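Local coordinates for protein 1H-3-hydroxy-4-oxoquinoline 2,4-dioxygenase (Pseudomonas putida, PDB 3IBT) that catalyses the cofactor-independent ring cleavage of 3-hydroxy-1H-quinolin-4-one by molecular oxygen, giving N-formylanthranilate and carbon monoxide in oxoquinoline degradation, at residues A[56-62]-A[172-177]. Residues are numbered along the deposited sequence; the frame is centred on the assembly and turned at random.
Sequences RGHDAKQ and WFHGEM
H58 and F173 form an offset edge-to-face aromatic pair, their ring centroids 4.8 Å apart and their planes inclined at 63°. The imidazole directs its CD2 edge at one face of the phenyl ring, off-centre toward the rim, while CE3 of W172 lies over the opposite face, so F173 is layered between two aromatic side chains. Replacing F173 with an alanine is likely to open a gap between H58 and W172 and leave the CD2 edge of H58 without the ring face it packs on.

The sulfur-aromatic contact is oblique: SE of the selenomethionine M177 sits 4.4 Å from the H58 ring centroid. With CG anti to the backbone N (chi1 -168°) and bends at chi2 and chi3, the M177 chain runs past the imidazole and brings CE within 3.6 Å of G57 CA.

In this alpha/beta-hydrolase fold, the loop after strand 49-53 thereby meets the start of helix 175-192, where H174 is the N-cap residue. The contact probably borders the substrate pocket: M177 also touches C31, which probably binds the substrate, and H58 NE2 hydrogen-bonds C31 N. Together with the weak ND1 bond to R56 O, this would limit rotation of the H58 ring.

Stacking of flat groups joins Q62 to H174: the Q62 amide lies nearly parallel to the H174 imidazole (7°), with CD over the ring centre and CG making a CH-pi contact 4.0 Å from the H174 ring centroid.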
loop_
_atom_site.group_PDB
_atom_site.type_symbol
_atom_site.label_atom_id
_atom_site.label_comp_id
_atom_site.label_asym_id
_atom_site.label_seq_id
_atom_site.Cartn_x
_atom_site.Cartn_y
_atom_site.Cartn_z
ATOM N N ARG A 56 -1.087 -6.560 -10.884
ATOM C CA ARG A 56 -1.423 -6.522 -12.310
ATOM C C ARG A 56 -0.714 -5.388 -13.054
ATOM O O ARG A 56 -0.805 -4.237 -12.650
ATOM C CB ARG A 56 -2.930 -6.328 -12.500
ATOM C CG ARG A 56 -3.654 -7.557 -12.942
ATOM C CD ARG A 56 -5.159 -7.279 -13.259
ATOM N NE ARG A 56 -5.912 -8.499 -12.784
ATOM C CZ ARG A 56 -6.107 -9.642 -13.579
ATOM N NH1 ARG A 56 -5.626 -9.736 -14.938
ATOM N NH2 ARG A 56 -6.793 -10.693 -12.993
ATOM N N GLY A 57 -0.007 -5.692 -14.131
ATOM C CA GLY A 57 0.556 -4.636 -14.968
ATOM C C GLY A 57 1.827 -4.032 -14.425
ATOM O O GLY A 57 2.486 -3.223 -15.100
ATOM N N HIS A 58 2.163 -4.437 -13.203
ATOM C CA HIS A 58 3.326 -3.931 -12.507
ATOM C C HIS A 58 4.542 -4.855 -12.534
ATOM O O HIS A 58 5.617 -4.501 -12.034
ATOM C CB HIS A 58 2.940 -3.589 -11.085
ATOM C CG HIS A 58 2.076 -2.381 -11.010
ATOM N ND1 HIS A 58 0.703 -2.454 -10.989
ATOM C CD2 HIS A 58 2.385 -1.061 -11.027
ATOM C CE1 HIS A 58 0.200 -1.231 -10.948
ATOM N NE2 HIS A 58 1.200 -0.368 -10.967
ATOM N N ASP A 59 4.384 -6.028 -13.131
ATOM C CA ASP A 59 5.501 -6.933 -13.269
ATOM C C ASP A 59 6.613 -6.314 -14.143
ATOM O O ASP A 59 6.399 -5.286 -14.815
ATOM C CB ASP A 59 5.025 -8.298 -13.794
ATOM C CG ASP A 59 4.111 -8.191 -15.021
ATOM O OD1 ASP A 59 3.120 -7.390 -14.982
ATOM O OD2 ASP A 59 4.384 -8.938 -16.013
ATOM N N ALA A 60 7.803 -6.927 -14.094
ATOM C CA ALA A 60 8.946 -6.531 -14.929
ATOM C C ALA A 60 8.574 -6.497 -16.419
ATOM O O ALA A 60 9.259 -5.875 -17.241
ATOM C CB ALA A 60 10.131 -7.476 -14.690
ATOM N N LYS A 61 7.477 -7.161 -16.758
ATOM C CA LYS A 61 7.063 -7.241 -18.136
ATOM C C LYS A 61 5.951 -6.252 -18.441
ATOM O O LYS A 61 5.378 -6.245 -19.543
ATOM C CB LYS A 61 6.646 -8.675 -18.474
ATOM C CG LYS A 61 7.805 -9.605 -18.823
ATOM C CD LYS A 61 8.212 -9.457 -20.273
ATOM C CE LYS A 61 8.286 -10.839 -20.948
ATOM N NZ LYS A 61 9.374 -11.699 -20.357
ATOM N N GLN A 62 5.672 -5.409 -17.449
ATOM C CA GLN A 62 4.567 -4.454 -17.489
ATOM C C GLN A 62 3.498 -4.913 -18.497
ATOM O O GLN A 62 3.413 -4.417 -19.632
ATOM C CB GLN A 62 5.077 -3.034 -17.746
ATOM C CG GLN A 62 3.979 -2.016 -17.628
ATOM C CD GLN A 62 4.425 -0.736 -17.013
ATOM O OE1 GLN A 62 5.622 -0.447 -16.957
ATOM N NE2 GLN A 62 3.458 0.064 -16.560
ATOM N N TRP A 172 8.719 5.170 -14.391
ATOM C CA TRP A 172 9.045 4.170 -15.403
ATOM C C TRP A 172 7.800 3.465 -15.953
ATOM O O TRP A 172 7.762 3.114 -17.143
ATOM C CB TRP A 172 10.032 3.159 -14.806
ATOM C CG TRP A 172 10.242 1.938 -15.604
ATOM C CD1 TRP A 172 11.000 1.826 -16.722
ATOM C CD2 TRP A 172 9.701 0.630 -15.344
ATOM N NE1 TRP A 172 10.960 0.536 -17.195
ATOM C CE2 TRP A 172 10.170 -0.223 -16.372
ATOM C CE3 TRP A 172 8.858 0.100 -14.353
ATOM C CZ2 TRP A 172 9.829 -1.594 -16.443
ATOM C CZ3 TRP A 172 8.518 -1.265 -14.416
ATOM C CH2 TRP A 172 9.007 -2.094 -15.464
ATOM N N PHE A 173 6.787 3.268 -15.097
ATOM C CA PHE A 173 5.504 2.667 -15.519
ATOM C C PHE A 173 4.781 3.552 -16.551
ATOM O O PHE A 173 5.070 4.755 -16.662
ATOM C CB PHE A 173 4.572 2.423 -14.328
ATOM C CG PHE A 173 5.042 1.355 -13.361
ATOM C CD1 PHE A 173 5.712 1.702 -12.200
ATOM C CD2 PHE A 173 4.759 0.014 -13.589
ATOM C CE1 PHE A 173 6.122 0.722 -11.303
ATOM C CE2 PHE A 173 5.162 -0.964 -12.706
ATOM C CZ PHE A 173 5.840 -0.616 -11.566
ATOM N N HIS A 174 3.839 2.972 -17.297
ATOM C CA HIS A 174 3.196 3.705 -18.378
ATOM C C HIS A 174 2.163 4.721 -17.909
ATOM O O HIS A 174 1.500 4.532 -16.886
ATOM C CB HIS A 174 2.552 2.750 -19.385
ATOM C CG HIS A 174 3.498 1.743 -19.954
ATOM N ND1 HIS A 174 3.087 0.497 -20.385
ATOM C CD2 HIS A 174 4.836 1.787 -20.153
ATOM C CE1 HIS A 174 4.126 -0.178 -20.837
ATOM N NE2 HIS A 174 5.199 0.582 -20.706
ATOM N N GLY A 175 2.011 5.784 -18.701
ATOM C CA GLY A 175 0.951 6.779 -18.495
ATOM C C GLY A 175 -0.428 6.175 -18.299
ATOM O O GLY A 175 -1.200 6.642 -17.455
ATOM N N GLU A 176 -0.730 5.130 -19.076
ATOM C CA GLU A 176 -1.978 4.368 -18.913
ATOM C C GLU A 176 -2.131 3.692 -17.513
ATOM O O GLU A 176 -3.244 3.403 -17.039
ATOM C CB GLU A 176 -2.137 3.372 -20.061
ATOM C CG GLU A 176 -2.462 4.047 -21.398
ATOM C CD GLU A 176 -3.119 2.975 -22.383
ATOM O OE1 GLU A 176 -3.157 1.685 -22.061
ATOM O OE2 GLU A 176 -3.469 3.455 -23.565
HETATM N N MSE A 177 -1.022 3.454 -16.836
HETATM C CA MSE A 177 -1.155 2.979 -15.493
HETATM C C MSE A 177 -1.292 4.174 -14.539
HETATM O O MSE A 177 -2.149 4.173 -13.659
HETATM C CB MSE A 177 0.005 2.081 -15.126
HETATM C CG MSE A 177 -0.214 1.309 -13.833
HETATM SE SE MSE A 177 -1.639 -0.047 -13.918
HETATM C CE MSE A 177 -0.753 -1.261 -15.278
#